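Local coordinates for protein glutamate--cysteine ligase GshA (Methylobacillus flagellatus KT, PDB 3K1T) that probably acts as a ligase that joins glutamate to cysteine, the first step of glutathione synthesis, at residues E30-S35 against V219-P224; A161-L164 against F169-C172; N234-T239 against A263-K268; T333-K338 against G356-H361. All blocks are in the same frame, centred on the assembly; numbering follows the deposited sequence.

In the fold
Along the chain, interaction 2 is nested inside the loop closed by interaction 1, and interactions 3 and 4 follow in series. Interaction 1 packs helices 26-40 and 210-226 together. It touches interaction 3, where Val219 meets Asn234, and strand 237-241 follows helix 210-226 in the chain. Interaction 4 lies in an antiparallel sheet, its centre about 28 Å from that of interaction 1 and 24 Å from that of interaction 3. Interaction 2, a hairpin of the mixed sheet, stands apart, its centre about 40 to 48 Å from the others and across the chain's centre from interactions 3 and 4. Interactions 2, 3 and 4 thus each belong to a different sheet, while interaction 1 joins two helices.

Interaction 1: residues E30-S35 against V219-P224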
loop_
_atom_site.group_PDB
_atom_site.type_symbol
_atom_site.label_atom_id
_atom_site.label_comp_id
_atom_site.label_asym_id
_atom_site.label_seq_id
_atom_site.Cartn_x
_atom_site.Cartn_y
_atom_site.Cartn_z
ATOM N N GLU A 30 -4.230 -5.464 15.265
ATOM C CA GLU A 30 -3.294 -5.299 14.165
ATOM C C GLU A 30 -1.926 -5.978 14.468
ATOM O O GLU A 30 -1.322 -6.615 13.584
ATOM C CB GLU A 30 -3.135 -3.827 13.811
ATOM C CG GLU A 30 -4.445 -3.201 13.340
ATOM C CD GLU A 30 -5.024 -3.820 12.072
ATOM O OE1 GLU A 30 -4.299 -4.515 11.315
ATOM O OE2 GLU A 30 -6.236 -3.616 11.835
ATOM N N HIS A 31 -1.474 -5.881 15.709
ATOM C CA HIS A 31 -0.279 -6.603 16.136
ATOM C C HIS A 31 -0.477 -8.111 16.010
ATOM O O HIS A 31 0.394 -8.824 15.501
ATOM C CB HIS A 31 0.076 -6.259 17.586
ATOM C CG HIS A 31 1.243 -7.023 18.093
ATOM N ND1 HIS A 31 1.110 -8.162 18.855
ATOM C CD2 HIS A 31 2.567 -6.875 17.857
ATOM C CE1 HIS A 31 2.312 -8.640 19.130
ATOM N NE2 HIS A 31 3.212 -7.877 18.544
ATOM N N TRP A 32 -1.662 -8.599 16.395
ATOM C CA TRP A 32 -1.946 -10.036 16.274
ATOM C C TRP A 32 -1.911 -10.477 14.808
ATOM O O TRP A 32 -1.290 -11.489 14.474
ATOM C CB TRP A 32 -3.290 -10.352 16.939
ATOM C CG TRP A 32 -3.685 -11.801 16.892
ATOM C CD1 TRP A 32 -3.361 -12.762 17.799
ATOM C CD2 TRP A 32 -4.505 -12.436 15.908
ATOM N NE1 TRP A 32 -3.912 -13.951 17.448
ATOM C CE2 TRP A 32 -4.619 -13.793 16.283
ATOM C CE3 TRP A 32 -5.145 -11.999 14.747
ATOM C CZ2 TRP A 32 -5.359 -14.713 15.547
ATOM C CZ3 TRP A 32 -5.901 -12.899 14.036
ATOM C CH2 TRP A 32 -5.998 -14.257 14.438
ATOM N N PHE A 33 -2.543 -9.721 13.917
ATOM C CA PHE A 33 -2.508 -10.091 12.501
ATOM C C PHE A 33 -1.072 -10.124 11.989
ATOM O O PHE A 33 -0.676 -11.055 11.274
ATOM C CB PHE A 33 -3.319 -9.106 11.646
ATOM C CG PHE A 33 -4.795 -9.436 11.525
ATOM C CD1 PHE A 33 -5.212 -10.618 10.928
ATOM C CD2 PHE A 33 -5.758 -8.540 11.985
ATOM C CE1 PHE A 33 -6.551 -10.916 10.800
ATOM C CE2 PHE A 33 -7.120 -8.825 11.837
ATOM C CZ PHE A 33 -7.500 -10.021 11.244
ATOM N N ARG A 34 -0.273 -9.113 12.332
ATOM C CA ARG A 34 1.136 -9.138 11.905
ATOM C C ARG A 34 1.866 -10.395 12.377
ATOM O O ARG A 34 2.621 -10.979 11.576
ATOM C CB ARG A 34 1.906 -7.882 12.326
ATOM C CG ARG A 34 1.617 -6.714 11.382
ATOM C CD ARG A 34 2.528 -5.530 11.709
ATOM N NE ARG A 34 2.127 -4.757 12.862
ATOM C CZ ARG A 34 1.319 -3.688 12.780
ATOM N NH1 ARG A 34 0.816 -3.283 11.611
ATOM N NH2 ARG A 34 1.023 -3.047 13.864
ATOM N N SER A 35 1.644 -10.830 13.631
ATOM C CA SER A 35 2.226 -12.087 14.083
ATOM C C SER A 35 1.758 -13.263 13.211
ATOM O O SER A 35 2.565 -14.134 12.877
ATOM C CB SER A 35 1.895 -12.380 15.546
ATOM O OG SER A 35 2.415 -11.336 16.322
ATOM N N VAL A 219 -10.985 -18.404 14.612
ATOM C CA VAL A 219 -11.935 -17.729 15.503
ATOM C C VAL A 219 -11.726 -18.142 16.971
ATOM O O VAL A 219 -11.871 -17.314 17.866
ATOM C CB VAL A 219 -13.394 -17.966 15.062
ATOM C CG1 VAL A 219 -14.406 -17.447 16.119
ATOM C CG2 VAL A 219 -13.648 -17.280 13.668
ATOM N N GLU A 220 -11.360 -19.398 17.211
ATOM C CA GLU A 220 -11.063 -19.890 18.560
ATOM C C GLU A 220 -9.910 -19.147 19.185
ATOM O O GLU A 220 -9.871 -19.012 20.393
ATOM C CB GLU A 220 -10.698 -21.378 18.567
ATOM C CG GLU A 220 -11.875 -22.310 18.466
ATOM C CD GLU A 220 -11.446 -23.757 18.071
ATOM O OE1 GLU A 220 -10.247 -24.152 18.298
ATOM O OE2 GLU A 220 -12.328 -24.473 17.533
ATOM N N GLU A 221 -8.984 -18.645 18.374
ATOM C CA GLU A 221 -7.932 -17.807 18.911
ATOM C C GLU A 221 -8.313 -16.328 18.985
ATOM O O GLU A 221 -7.988 -15.634 19.962
ATOM C CB GLU A 221 -6.658 -17.988 18.118
ATOM C CG GLU A 221 -5.540 -17.197 18.751
ATOM C CD GLU A 221 -4.186 -17.471 18.140
ATOM O OE1 GLU A 221 -4.104 -18.404 17.297
ATOM O OE2 GLU A 221 -3.238 -16.711 18.500
ATOM N N PHE A 222 -8.991 -15.828 17.952
ATOM C CA PHE A 222 -9.311 -14.415 17.885
ATOM C C PHE A 222 -10.396 -13.981 18.855
ATOM O O PHE A 222 -10.297 -12.917 19.455
ATOM C CB PHE A 222 -9.704 -14.034 16.455
ATOM C CG PHE A 222 -9.847 -12.562 16.237
ATOM C CD1 PHE A 222 -8.720 -11.764 16.048
ATOM C CD2 PHE A 222 -11.087 -11.990 16.158
ATOM C CE1 PHE A 222 -8.869 -10.364 15.825
ATOM C CE2 PHE A 222 -11.241 -10.623 15.942
ATOM C CZ PHE A 222 -10.132 -9.813 15.762
ATOM N N ALA A 223 -11.431 -14.781 19.028
ATOM C CA ALA A 223 -12.551 -14.384 19.865
ATOM C C ALA A 223 -12.123 -14.077 21.336
ATOM O O ALA A 223 -12.513 -13.032 21.874
ATOM C CB ALA A 223 -13.689 -15.432 19.784
ATOM N N PRO A 224 -11.287 -14.928 21.948
ATOM C CA PRO A 224 -10.812 -14.564 23.290
ATOM C C PRO A 224 -9.846 -13.382 23.335
ATOM O O PRO A 224 -9.794 -12.715 24.362
ATOM C CB PRO A 224 -10.126 -15.838 23.815
ATOM C CG PRO A 224 -10.263 -16.858 22.748
ATOM C CD PRO A 224 -10.966 -16.332 21.597
#
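Trp32 and Phe222, with CA atoms 8.7 Å apart, are the closest CA pair between segments 30-35 and 219-224, which lie on helices 26-40 and 210-226. This is a helix-helix interface built around one large side chain. Trp32 holds its CG anti to the backbone nitrogen (chi1 -179°), which carries the indole across the gap to the second helix. There its NE1 donates to Glu221 OE2 at 3.0 Å, nearly straight at 162°. The acceptor lies close to the indole plane, but the carboxylate stands almost perpendicular to the ring, so OE2 is met from above its own plane. The other oxygen, Glu221 OE1, is hydrogen-bonded to a bound glycerol.

Phe222 brings CD1 over one face of the six-membered ring, near the rim, while the two rings meet obliquely at 56°. Leu411 and Leu414 of helix 398-421 also pack on Trp32, making this a three-helix junction, and Arg34 of helix 26-40 bonds to Ala125 of the second subunit. Were Trp32 cut back to an alanine, Phe222 would probably face a gap and Glu221 OE2 would lack its indole donor. Within helix 26-40 itself, Trp32 CZ3 sits 3.8 Å above the ring plane of Phe33, toward that ring's rim.

Interaction 2: residues A161-L164 against F169-C172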
loop_
_atom_site.group_PDB
_atom_site.type_symbol
_atom_site.label_atom_id
_atom_site.label_comp_id
_atom_site.label_asym_id
_atom_site.label_seq_id
_atom_site.Cartn_x
_atom_site.Cartn_y
_atom_site.Cartn_z
ATOM N N ALA A 161 8.861 -28.456 -22.996
ATOM C CA ALA A 161 9.883 -28.814 -21.950
ATOM C C ALA A 161 9.589 -28.327 -20.513
ATOM O O ALA A 161 10.418 -27.636 -19.855
ATOM C CB ALA A 161 11.261 -28.254 -22.356
ATOM N N ASN A 162 8.437 -28.662 -20.020
ATOM C CA ASN A 162 8.067 -28.285 -18.650
ATOM C C ASN A 162 7.885 -26.782 -18.361
ATOM O O ASN A 162 7.864 -26.380 -17.207
ATOM C CB ASN A 162 8.952 -28.957 -17.596
ATOM C CG ASN A 162 8.843 -30.473 -17.639
ATOM O OD1 ASN A 162 7.857 -30.999 -18.167
ATOM N ND2 ASN A 162 9.851 -31.179 -17.108
ATOM N N ARG A 163 7.651 -26.003 -19.405
ATOM C CA ARG A 163 7.314 -24.596 -19.242
ATOM C C ARG A 163 6.125 -24.240 -20.135
ATOM O O ARG A 163 5.971 -24.772 -21.251
ATOM C CB ARG A 163 8.526 -23.750 -19.629
ATOM C CG ARG A 163 9.790 -24.053 -18.813
ATOM C CD ARG A 163 10.919 -23.040 -19.163
ATOM N NE ARG A 163 10.625 -21.699 -18.635
ATOM C CZ ARG A 163 10.798 -21.326 -17.366
ATOM N NH1 ARG A 163 11.247 -22.177 -16.461
ATOM N NH2 ARG A 163 10.495 -20.080 -16.987
ATOM N N LEU A 164 5.291 -23.323 -19.670
ATOM C CA LEU A 164 4.265 -22.734 -20.524
ATOM C C LEU A 164 4.810 -21.473 -21.177
ATOM O O LEU A 164 5.414 -20.651 -20.496
ATOM C CB LEU A 164 3.021 -22.388 -19.727
ATOM C CG LEU A 164 2.315 -23.539 -19.039
ATOM C CD1 LEU A 164 0.960 -22.986 -18.468
ATOM C CD2 LEU A 164 2.100 -24.769 -20.000
ATOM N N PHE A 169 7.480 -15.143 -25.362
ATOM C CA PHE A 169 7.094 -14.792 -23.994
ATOM C C PHE A 169 7.238 -16.000 -23.086
ATOM O O PHE A 169 6.444 -16.951 -23.158
ATOM C CB PHE A 169 5.652 -14.303 -23.925
ATOM C CG PHE A 169 5.248 -13.782 -22.555
ATOM C CD1 PHE A 169 5.598 -12.494 -22.165
ATOM C CD2 PHE A 169 4.511 -14.568 -21.690
ATOM C CE1 PHE A 169 5.211 -11.982 -20.928
ATOM C CE2 PHE A 169 4.117 -14.070 -20.440
ATOM C CZ PHE A 169 4.467 -12.780 -20.060
ATOM N N ASP A 170 8.246 -15.959 -22.241
ATOM C CA ASP A 170 8.431 -17.035 -21.280
ATOM C C ASP A 170 8.415 -16.460 -19.891
ATOM O O ASP A 170 9.355 -15.781 -19.502
ATOM C CB ASP A 170 9.729 -17.801 -21.494
ATOM C CG ASP A 170 9.884 -18.915 -20.445
ATOM O OD1 ASP A 170 10.256 -18.637 -19.294
ATOM O OD2 ASP A 170 9.562 -20.055 -20.735
ATOM N N SER A 171 7.352 -16.737 -19.127
ATOM C CA SER A 171 7.232 -16.118 -17.829
ATOM C C SER A 171 7.906 -16.882 -16.767
ATOM O O SER A 171 8.119 -18.102 -16.813
ATOM C CB SER A 171 5.770 -15.903 -17.412
ATOM O OG SER A 171 5.107 -17.143 -17.258
ATOM N N CYS A 172 8.136 -16.123 -15.727
ATOM C CA CYS A 172 8.773 -16.541 -14.539
ATOM C C CYS A 172 7.717 -17.373 -13.669
ATOM O O CYS A 172 7.974 -18.453 -13.113
ATOM C CB CYS A 172 9.325 -15.180 -13.937
ATOM S SG CYS A 172 10.138 -13.794 -15.232
HETATM O O HOH W 1 10.687 -19.739 -13.980
HETATM O O HOH W 2 5.007 -17.977 -19.944
#
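Arg163 meets Asp170 edge to edge: the carboxylate and water 1 both lie at the rim of the guanidinium, close to its plane, and the two flat groups are only 27° from coplanar. The grip is side-on, using NE and one terminal nitrogen. Arg163 NE gives a nearly straight bond to Asp170 OD2 at 2.9 Å (167°), on the syn side of that oxygen, and Arg163 NH2 reaches the syn lone pair of Asp170 OD1 at 2.7 Å. A weak third bond runs from NE to OD1. The arginine chain bends at chi3 (71°), turning this edge toward the acid instead of letting the group run straight on.

Strand 163-166 and the short, weakly bonded strand 169-170 form a beta hairpin in the mixed sheet, and two waters bridge the segments. Water 1 accepts from Arg163 NH2 and donates to Cys172 O, 3.1 Å away. Water 2 joins the backbones, accepting from Ser171 N at 2.8 Å and donating to Leu164 O at the same length. Ser171 OG turns to Ala173 O nearby.

Arg163 NH1 forms a further salt bridge with Glu192, and Glu165 lies close to Asp170 OD2. Arg163 thus pairs with two acids, one of which has Glu165 beside it, and its charge is likely to offset the mutual repulsion of Asp170 and Glu165 while the paired bonds fix the guanidinium's rotation.

Interaction 3: residues N234-T239 against A263-K268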
loop_
_atom_site.group_PDB
_atom_site.type_symbol
_atom_site.label_atom_id
_atom_site.label_comp_id
_atom_site.label_asym_id
_atom_site.label_seq_id
_atom_site.Cartn_x
_atom_site.Cartn_y
_atom_site.Cartn_z
ATOM N N ASN A 234 -18.992 -16.609 13.353
ATOM C CA ASN A 234 -18.767 -17.939 12.798
ATOM C C ASN A 234 -20.048 -18.778 12.720
ATOM O O ASN A 234 -20.642 -19.074 13.743
ATOM C CB ASN A 234 -17.718 -18.648 13.663
ATOM C CG ASN A 234 -17.178 -19.925 13.020
ATOM O OD1 ASN A 234 -17.485 -20.242 11.857
ATOM N ND2 ASN A 234 -16.396 -20.658 13.775
ATOM N N PRO A 235 -20.458 -19.191 11.507
ATOM C CA PRO A 235 -21.644 -20.078 11.468
ATOM C C PRO A 235 -21.314 -21.484 11.988
ATOM O O PRO A 235 -20.211 -21.998 11.732
ATOM C CB PRO A 235 -21.994 -20.141 9.963
ATOM C CG PRO A 235 -21.188 -19.037 9.304
ATOM C CD PRO A 235 -19.944 -18.915 10.157
ATOM N N TYR A 236 -22.264 -22.122 12.675
ATOM C CA TYR A 236 -22.109 -23.531 13.035
ATOM C C TYR A 236 -22.094 -24.357 11.753
ATOM O O TYR A 236 -22.673 -23.968 10.724
ATOM C CB TYR A 236 -23.291 -24.006 13.893
ATOM C CG TYR A 236 -23.361 -23.458 15.301
ATOM C CD1 TYR A 236 -22.259 -23.510 16.150
ATOM C CD2 TYR A 236 -24.548 -22.906 15.789
ATOM C CE1 TYR A 236 -22.341 -23.040 17.464
ATOM C CE2 TYR A 236 -24.651 -22.462 17.074
ATOM C CZ TYR A 236 -23.553 -22.528 17.919
ATOM O OH TYR A 236 -23.655 -22.071 19.209
ATOM N N PHE A 237 -21.459 -25.514 11.811
ATOM C CA PHE A 237 -21.564 -26.471 10.703
ATOM C C PHE A 237 -21.444 -27.932 11.165
ATOM O O PHE A 237 -21.024 -28.236 12.282
ATOM C CB PHE A 237 -20.546 -26.151 9.592
ATOM C CG PHE A 237 -19.157 -26.666 9.856
ATOM C CD1 PHE A 237 -18.307 -25.997 10.716
ATOM C CD2 PHE A 237 -18.709 -27.837 9.254
ATOM C CE1 PHE A 237 -17.028 -26.487 11.004
ATOM C CE2 PHE A 237 -17.422 -28.333 9.544
ATOM C CZ PHE A 237 -16.595 -27.657 10.420
ATOM N N ASP A 238 -21.783 -28.822 10.260
ATOM C CA ASP A 238 -21.570 -30.284 10.475
ATOM C C ASP A 238 -21.356 -30.921 9.094
ATOM O O ASP A 238 -21.551 -30.264 8.060
ATOM C CB ASP A 238 -22.785 -30.853 11.218
ATOM C CG ASP A 238 -22.542 -32.263 11.819
ATOM O OD1 ASP A 238 -21.387 -32.745 11.849
ATOM O OD2 ASP A 238 -23.554 -32.877 12.239
ATOM N N THR A 239 -20.974 -32.199 9.064
ATOM C CA THR A 239 -20.746 -32.887 7.815
ATOM C C THR A 239 -21.299 -34.309 7.872
ATOM O O THR A 239 -21.527 -34.877 8.953
ATOM C CB THR A 239 -19.232 -33.034 7.505
ATOM O OG1 THR A 239 -18.644 -33.831 8.528
ATOM C CG2 THR A 239 -18.513 -31.713 7.427
ATOM N N ALA A 263 -31.298 -26.994 15.914
ATOM C CA ALA A 263 -31.444 -26.842 17.369
ATOM C C ALA A 263 -30.335 -25.962 17.968
ATOM O O ALA A 263 -30.604 -25.128 18.831
ATOM C CB ALA A 263 -31.489 -28.214 18.066
ATOM N N LYS A 264 -29.091 -26.145 17.517
ATOM C CA LYS A 264 -27.998 -25.290 17.965
ATOM C C LYS A 264 -28.228 -23.814 17.596
ATOM O O LYS A 264 -27.947 -22.911 18.405
ATOM C CB LYS A 264 -26.653 -25.735 17.379
ATOM C CG LYS A 264 -26.098 -27.042 17.950
ATOM C CD LYS A 264 -24.751 -27.439 17.337
ATOM C CE LYS A 264 -23.622 -26.573 17.816
ATOM N NZ LYS A 264 -22.271 -26.932 17.173
ATOM N N ILE A 265 -28.704 -23.572 16.374
ATOM C CA ILE A 265 -28.984 -22.216 15.898
ATOM C C ILE A 265 -30.136 -21.606 16.722
ATOM O O ILE A 265 -30.056 -20.466 17.173
ATOM C CB ILE A 265 -29.311 -22.161 14.388
ATOM C CG1 ILE A 265 -28.167 -22.710 13.527
ATOM C CG2 ILE A 265 -29.633 -20.737 13.940
ATOM C CD1 ILE A 265 -28.635 -23.117 12.111
ATOM N N ARG A 266 -31.185 -22.381 16.956
ATOM C CA ARG A 266 -32.282 -21.935 17.789
ATOM C C ARG A 266 -31.828 -21.460 19.168
ATOM O O ARG A 266 -32.348 -20.444 19.639
ATOM C CB ARG A 266 -33.345 -23.037 17.972
ATOM C CG ARG A 266 -34.264 -23.184 16.816
ATOM C CD ARG A 266 -35.571 -23.919 17.240
ATOM N NE ARG A 266 -35.301 -25.288 17.668
ATOM C CZ ARG A 266 -35.147 -26.344 16.855
ATOM N NH1 ARG A 266 -35.259 -26.247 15.527
ATOM N NH2 ARG A 266 -34.919 -27.529 17.400
ATOM N N ARG A 267 -30.886 -22.165 19.815
ATOM C CA ARG A 267 -30.376 -21.740 21.128
ATOM C C ARG A 267 -29.763 -20.353 21.068
ATOM O O ARG A 267 -30.002 -19.496 21.947
ATOM C CB ARG A 267 -29.310 -22.689 21.664
ATOM C CG ARG A 267 -29.820 -23.961 22.232
ATOM C CD ARG A 267 -28.687 -24.727 22.887
ATOM N NE ARG A 267 -28.045 -23.957 23.950
ATOM C CZ ARG A 267 -26.999 -24.378 24.648
ATOM N NH1 ARG A 267 -26.460 -25.566 24.408
ATOM N NH2 ARG A 267 -26.488 -23.610 25.584
ATOM N N LYS A 268 -28.938 -20.128 20.034
ATOM C CA LYS A 268 -28.336 -18.806 19.864
ATOM C C LYS A 268 -29.351 -17.720 19.513
ATOM O O LYS A 268 -29.245 -16.585 20.026
ATOM C CB LYS A 268 -27.155 -18.858 18.866
ATOM C CG LYS A 268 -25.879 -19.436 19.455
ATOM C CD LYS A 268 -25.222 -18.451 20.412
ATOM C CE LYS A 268 -24.092 -19.011 21.220
ATOM N NZ LYS A 268 -23.604 -18.062 22.272
HETATM O O HOH W 3 -26.005 -23.156 20.393
HETATM O O HOH W 4 -22.667 -27.702 14.640
#
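Lys264 lies over one face of the Tyr236 ring and makes most of the contact. Its CE is 3.8 Å from the centroid of the Tyr236 ring, in a CH-pi contact nearly along the ring normal. The bend at chi3 (73°) folds the chain back over the ring, leaving NZ in an off-centre cation-pi position. That ammonium also donates to water 4, 2.7 Å from Lys264 NZ, which passes a bond to Phe237 O. Water 3 similarly links Lys264 O to Tyr236 OH.

Ile265 follows with a lighter apolar touch, CG1 lying 4.3 Å from Tyr236 CD2. One turn on from Lys264, Lys268 crosses the phenol end at about a right angle, its CG 3.5 Å from Tyr236 OH, while its NZ forms salt bridges with Asp229 and Glu271.

Tyr236, just before strand 237-241, packs against helix 251-272; that strand is an outer one of the four-stranded antiparallel sheet. The Tyr236 backbone bonds to Glu329 of neighbouring strand 324-329, and Ile265 packs on the same Glu329.

Interaction 4: residues T333-K338 against G356-H361; sequences TFEHLK and GFYRVH. With SO4 (sulfate ion), chain B.
Strands 335-337 and 352-361 flank strand 340-349 in an antiparallel sheet, and this contact spans the middle strand through side chains. Glu335 and Tyr358 supply its polar part: Tyr358 OH donates to the syn lone pair of Glu335 OE1 at 2.6 Å. The carboxylate comes in at the edge of the phenol ring with its plane turned 77° from it. Glu335 is extended beyond CG, which takes the acid across to the hydroxyl. Its second oxygen has a weak bond with Tyr405 of helix 398-421, a helix that also packs against Tyr358 through Phe402. A leucine in place of Glu335 would probably leave the buried Tyr358 hydroxyl without its acceptor and set the phenol freer to shift.

Further along, Leu337 CD2 and Val360 CG1 meet at 4.2 Å, an apolar pair that Leu380 of strand 377-381 joins. Before the strand, Thr333 OG1 accepts from Glu335 N in an ST turn.

Arg359 reaches a sulfate, probably from the crystallisation liquor: Arg359 NH2 donates to sulfate O1 at 2.9 Å (160°), with weak bonds from NH2 to O3 and from NH1 to O1. Gly67, Ser47 and Asn63 bind the same anion, and Asp49 pairs with the arginine. Three successive antiparallel strands, 335-337, 340-349 and 352-361, are typical of a beta meander, here with its first and third strands joined by side chains over the middle one.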
loop_
_atom_site.group_PDB
_atom_site.type_symbol
_atom_site.label_atom_id
_atom_site.label_comp_id
_atom_site.label_asym_id
_atom_site.label_seq_id
_atom_site.Cartn_x
_atom_site.Cartn_y
_atom_site.Cartn_z
ATOM N N THR A 333 -28.670 -11.645 5.497
ATOM C CA THR A 333 -28.230 -10.273 5.283
ATOM C C THR A 333 -29.452 -9.355 5.322
ATOM O O THR A 333 -30.429 -9.596 4.606
ATOM C CB THR A 333 -27.475 -10.023 3.965
ATOM O OG1 THR A 333 -27.347 -8.583 3.751
ATOM C CG2 THR A 333 -28.186 -10.691 2.736
ATOM N N PHE A 334 -29.394 -8.304 6.149
ATOM C CA PHE A 334 -30.476 -7.314 6.197
ATOM C C PHE A 334 -30.062 -5.989 5.583
ATOM O O PHE A 334 -30.805 -5.020 5.658
ATOM C CB PHE A 334 -30.998 -7.121 7.626
ATOM C CG PHE A 334 -31.564 -8.371 8.203
ATOM C CD1 PHE A 334 -32.669 -8.963 7.629
ATOM C CD2 PHE A 334 -30.945 -9.011 9.242
ATOM C CE1 PHE A 334 -33.190 -10.155 8.134
ATOM C CE2 PHE A 334 -31.459 -10.194 9.757
ATOM C CZ PHE A 334 -32.588 -10.766 9.192
ATOM N N GLU A 335 -28.913 -5.943 4.916
ATOM C CA GLU A 335 -28.550 -4.721 4.202
ATOM C C GLU A 335 -29.405 -4.620 2.926
ATOM O O GLU A 335 -29.585 -5.621 2.223
ATOM C CB GLU A 335 -27.065 -4.717 3.857
ATOM C CG GLU A 335 -26.161 -4.747 5.070
ATOM C CD GLU A 335 -24.699 -4.425 4.712
ATOM O OE1 GLU A 335 -24.398 -3.242 4.438
ATOM O OE2 GLU A 335 -23.878 -5.362 4.660
ATOM N N HIS A 336 -29.946 -3.440 2.664
ATOM C CA HIS A 336 -30.732 -3.186 1.480
ATOM C C HIS A 336 -30.314 -1.864 0.835
ATOM O O HIS A 336 -30.095 -0.846 1.514
ATOM C CB HIS A 336 -32.212 -3.033 1.820
ATOM C CG HIS A 336 -32.925 -4.306 2.127
ATOM N ND1 HIS A 336 -32.723 -5.013 3.297
ATOM C CD2 HIS A 336 -33.867 -4.986 1.426
ATOM C CE1 HIS A 336 -33.527 -6.070 3.306
ATOM N NE2 HIS A 336 -34.217 -6.088 2.174
ATOM N N LEU A 337 -30.289 -1.869 -0.489
ATOM C CA LEU A 337 -30.254 -0.641 -1.275
ATOM C C LEU A 337 -31.671 -0.424 -1.768
ATOM O O LEU A 337 -32.131 -1.059 -2.720
ATOM C CB LEU A 337 -29.266 -0.762 -2.451
ATOM C CG LEU A 337 -29.023 0.535 -3.242
ATOM C CD1 LEU A 337 -28.112 1.480 -2.427
ATOM C CD2 LEU A 337 -28.408 0.172 -4.660
ATOM N N LYS A 338 -32.384 0.453 -1.073
ATOM C CA LYS A 338 -33.798 0.661 -1.277
ATOM C C LYS A 338 -34.510 -0.678 -1.147
ATOM O O LYS A 338 -34.405 -1.287 -0.112
ATOM C CB LYS A 338 -34.071 1.395 -2.597
ATOM C CG LYS A 338 -35.465 2.032 -2.636
ATOM C CD LYS A 338 -35.630 3.041 -3.764
ATOM C CE LYS A 338 -37.073 3.540 -3.804
ATOM N NZ LYS A 338 -37.252 4.576 -4.855
ATOM N N GLY A 356 -13.604 -3.281 -2.373
ATOM C CA GLY A 356 -14.635 -4.274 -2.619
ATOM C C GLY A 356 -15.895 -3.678 -3.192
ATOM O O GLY A 356 -15.879 -2.541 -3.704
ATOM N N PHE A 357 -16.981 -4.446 -3.130
ATOM C CA PHE A 357 -18.230 -4.021 -3.684
ATOM C C PHE A 357 -19.374 -4.777 -3.047
ATOM O O PHE A 357 -19.165 -5.821 -2.471
ATOM C CB PHE A 357 -18.239 -4.173 -5.228
ATOM C CG PHE A 357 -18.039 -5.579 -5.712
ATOM C CD1 PHE A 357 -16.753 -6.062 -5.970
ATOM C CD2 PHE A 357 -19.117 -6.399 -5.950
ATOM C CE1 PHE A 357 -16.559 -7.339 -6.443
ATOM C CE2 PHE A 357 -18.955 -7.713 -6.419
ATOM C CZ PHE A 357 -17.658 -8.194 -6.655
ATOM N N TYR A 358 -20.582 -4.217 -3.126
ATOM C CA TYR A 358 -21.787 -4.963 -2.776
ATOM C C TYR A 358 -22.366 -5.734 -3.965
ATOM O O TYR A 358 -22.403 -5.216 -5.080
ATOM C CB TYR A 358 -22.867 -4.011 -2.298
ATOM C CG TYR A 358 -22.706 -3.495 -0.880
ATOM C CD1 TYR A 358 -23.125 -4.260 0.184
ATOM C CD2 TYR A 358 -22.175 -2.224 -0.620
ATOM C CE1 TYR A 358 -23.053 -3.779 1.488
ATOM C CE2 TYR A 358 -22.104 -1.730 0.713
ATOM C CZ TYR A 358 -22.547 -2.522 1.742
ATOM O OH TYR A 358 -22.498 -2.059 3.059
ATOM N N ARG A 359 -22.870 -6.927 -3.692
ATOM C CA ARG A 359 -23.737 -7.644 -4.628
ATOM C C ARG A 359 -25.170 -7.229 -4.288
ATOM O O ARG A 359 -25.670 -7.578 -3.220
ATOM C CB ARG A 359 -23.614 -9.151 -4.465
ATOM C CG ARG A 359 -22.182 -9.728 -4.611
ATOM C CD ARG A 359 -22.185 -11.237 -4.434
ATOM N NE ARG A 359 -20.836 -11.752 -4.158
ATOM C CZ ARG A 359 -19.856 -11.860 -5.060
ATOM N NH1 ARG A 359 -20.086 -11.570 -6.328
ATOM N NH2 ARG A 359 -18.640 -12.282 -4.693
ATOM N N VAL A 360 -25.800 -6.512 -5.210
ATOM C CA VAL A 360 -27.143 -6.002 -5.036
ATOM C C VAL A 360 -28.046 -6.945 -5.816
ATOM O O VAL A 360 -27.983 -7.022 -7.055
ATOM C CB VAL A 360 -27.267 -4.517 -5.497
ATOM C CG1 VAL A 360 -28.747 -3.968 -5.333
ATOM C CG2 VAL A 360 -26.271 -3.591 -4.771
ATOM N N HIS A 361 -28.838 -7.708 -5.087
ATOM C CA HIS A 361 -29.704 -8.742 -5.680
ATOM C C HIS A 361 -30.631 -8.172 -6.751
ATOM O O HIS A 361 -31.270 -7.133 -6.551
ATOM C CB HIS A 361 -30.589 -9.429 -4.617
ATOM C CG HIS A 361 -29.847 -10.267 -3.627
ATOM N ND1 HIS A 361 -30.418 -11.370 -3.027
ATOM C CD2 HIS A 361 -28.625 -10.125 -3.065
ATOM C CE1 HIS A 361 -29.582 -11.864 -2.138
ATOM N NE2 HIS A 361 -28.467 -11.158 -2.176
HETATM S S SO4 B . -15.623 -12.770 -6.710
HETATM O O1 SO4 B . -16.771 -11.912 -6.887
HETATM O O2 SO4 B . -14.704 -11.828 -6.152
HETATM O O3 SO4 B . -15.876 -13.838 -5.770
HETATM O O4 SO4 B . -15.152 -13.301 -8.009
#